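Local coordinates for protein beta-xylanase (Roseburia intestinalis L1-82, PDB 6SGF) that binds xylan weakly through this CBM86 carbohydrate-binding module of a larger enzyme that probably hydrolyses internal beta-1,4-xylosidic linkages, at residues 78-81 with 82-85. Residues are numbered along the deposited sequence; the frame is centred on the assembly and turned at random.
Sequences DATA and ANTQ. With XYP (beta-D-xylopyranose), chain H.
A tight beta turn closes the loop that feeds the edge strand 84-88, and the carbonyl of Thr80 is its hub: Asn83 N donates to Thr80 O at 3.0 Å, the i to i+3 bond characteristic of such a turn. From the opposite face of that carbonyl's plane, Thr84 OG1 donates to the same Thr80 O at 2.9 Å. The Thr84 hydroxyl gets there because it stands beside its own backbone N (chi1 -53°), and this also brings Thr84 OG1 to 3.6 Å from Ala79 CB. One residue on, Thr84 N reaches Ala81 O at 3.3 Å, the second of two overlapping turns of this kind. Two waters stitch the loop further: one donates to both Ala79 O and Thr84 OG1, the other accepts from Thr80 N and Asn83 ND2. The side chains of Thr80 and Asn83 run alongside each other, while the amide oxygen of Asn83 is held by Ser99 N. The module is a beta-sandwich, and the loop that the turn closes carries the chain from strand 68-73 to its antiparallel neighbour, strand 84-88, beside the xylan site. Midway along the loop, Asp78 OD2 accepts from O2 of a xylose at 2.7 Å, and its other oxygen, OD1, takes Ala79 N at 2.7 Å on the anti side and pairs with Lys71, which also bonds the sugar. With an alanine here instead of Asp78, the xylose O2 would probably lose this acceptor, Lys71 its carboxylate mate and the Ala79 amide its side-chain tether.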
loop_
_atom_site.group_PDB
_atom_site.type_symbol
_atom_site.label_atom_id
_atom_site.label_comp_id
_atom_site.label_asym_id
_atom_site.label_seq_id
_atom_site.Cartn_x
_atom_site.Cartn_y
_atom_site.Cartn_z
ATOM N N ASP B 78 5.919 25.559 2.985
ATOM C CA ASP B 78 6.270 24.703 1.864
ATOM C C ASP B 78 7.387 23.764 2.283
ATOM O O ASP B 78 8.023 23.946 3.315
ATOM C CB ASP B 78 6.696 25.512 0.642
ATOM C CG ASP B 78 6.309 24.841 -0.664
ATOM O OD1 ASP B 78 6.162 23.583 -0.699
ATOM O OD2 ASP B 78 6.149 25.586 -1.665
ATOM N N ALA B 79 7.630 22.753 1.461
ATOM C CA ALA B 79 8.762 21.869 1.686
ATOM C C ALA B 79 10.036 22.609 1.329
ATOM O O ALA B 79 10.048 23.443 0.423
ATOM C CB ALA B 79 8.628 20.605 0.831
ATOM N N THR B 80 11.112 22.319 2.047
ATOM C CA THR B 80 12.392 22.920 1.674
ATOM C C THR B 80 12.923 22.310 0.369
ATOM O O THR B 80 12.543 21.211 -0.054
ATOM C CB THR B 80 13.447 22.757 2.772
ATOM O OG1 THR B 80 13.833 21.376 2.875
ATOM C CG2 THR B 80 12.936 23.229 4.108
ATOM N N ALA B 81 13.826 23.039 -0.277
ATOM C CA ALA B 81 14.396 22.559 -1.535
ATOM C C ALA B 81 15.133 21.235 -1.355
ATOM O O ALA B 81 15.056 20.354 -2.215
ATOM C CB ALA B 81 15.326 23.631 -2.121
ATOM N N ALA B 82 15.823 21.064 -0.228
ATOM C CA ALA B 82 16.526 19.816 0.055
ATOM C C ALA B 82 15.577 18.626 0.200
ATOM O O ALA B 82 16.010 17.472 0.075
ATOM C CB ALA B 82 17.356 19.974 1.326
ATOM N N ASN B 83 14.314 18.884 0.515
ATOM C CA ASN B 83 13.318 17.843 0.741
ATOM C C ASN B 83 12.319 17.723 -0.403
ATOM O O ASN B 83 11.215 17.191 -0.208
ATOM C CB ASN B 83 12.637 18.124 2.066
ATOM C CG ASN B 83 13.566 17.898 3.225
ATOM O OD1 ASN B 83 14.492 17.083 3.136
ATOM N ND2 ASN B 83 13.364 18.628 4.296
ATOM N N THR B 84 12.712 18.173 -1.601
ATOM C CA THR B 84 11.897 18.155 -2.803
ATOM C C THR B 84 12.735 17.602 -3.948
ATOM O O THR B 84 13.915 17.934 -4.075
ATOM C CB THR B 84 11.407 19.567 -3.166
ATOM O OG1 THR B 84 10.758 20.152 -2.033
ATOM C CG2 THR B 84 10.435 19.527 -4.327
ATOM N N GLN B 85 12.133 16.783 -4.799
ATOM C CA GLN B 85 12.788 16.370 -6.037
ATOM C C GLN B 85 11.810 16.682 -7.155
ATOM O O GLN B 85 10.609 16.528 -6.974
ATOM C CB GLN B 85 13.179 14.902 -6.005
ATOM C CG GLN B 85 14.353 14.632 -5.094
ATOM C CD GLN B 85 15.104 13.359 -5.446
ATOM O OE1 GLN B 85 14.774 12.667 -6.417
ATOM N NE2 GLN B 85 16.137 13.049 -4.662
HETATM C C1 XYP H . 4.317 26.888 -5.470
HETATM C C2 XYP H . 4.862 25.519 -5.059
HETATM C C3 XYP H . 6.344 25.506 -5.208
HETATM C C4 XYP H . 6.795 26.034 -6.551
HETATM C C5 XYP H . 6.204 27.408 -6.897
HETATM O O2 XYP H . 4.398 25.230 -3.738
HETATM O O3 XYP H . 6.791 24.128 -5.056
HETATM O O4 XYP H . 8.228 26.112 -6.496
HETATM O O5 XYP H . 4.749 27.254 -6.851
HETATM O O HOH W 1 9.195 22.285 -2.179
HETATM O O HOH W 2 10.805 20.189 4.045
#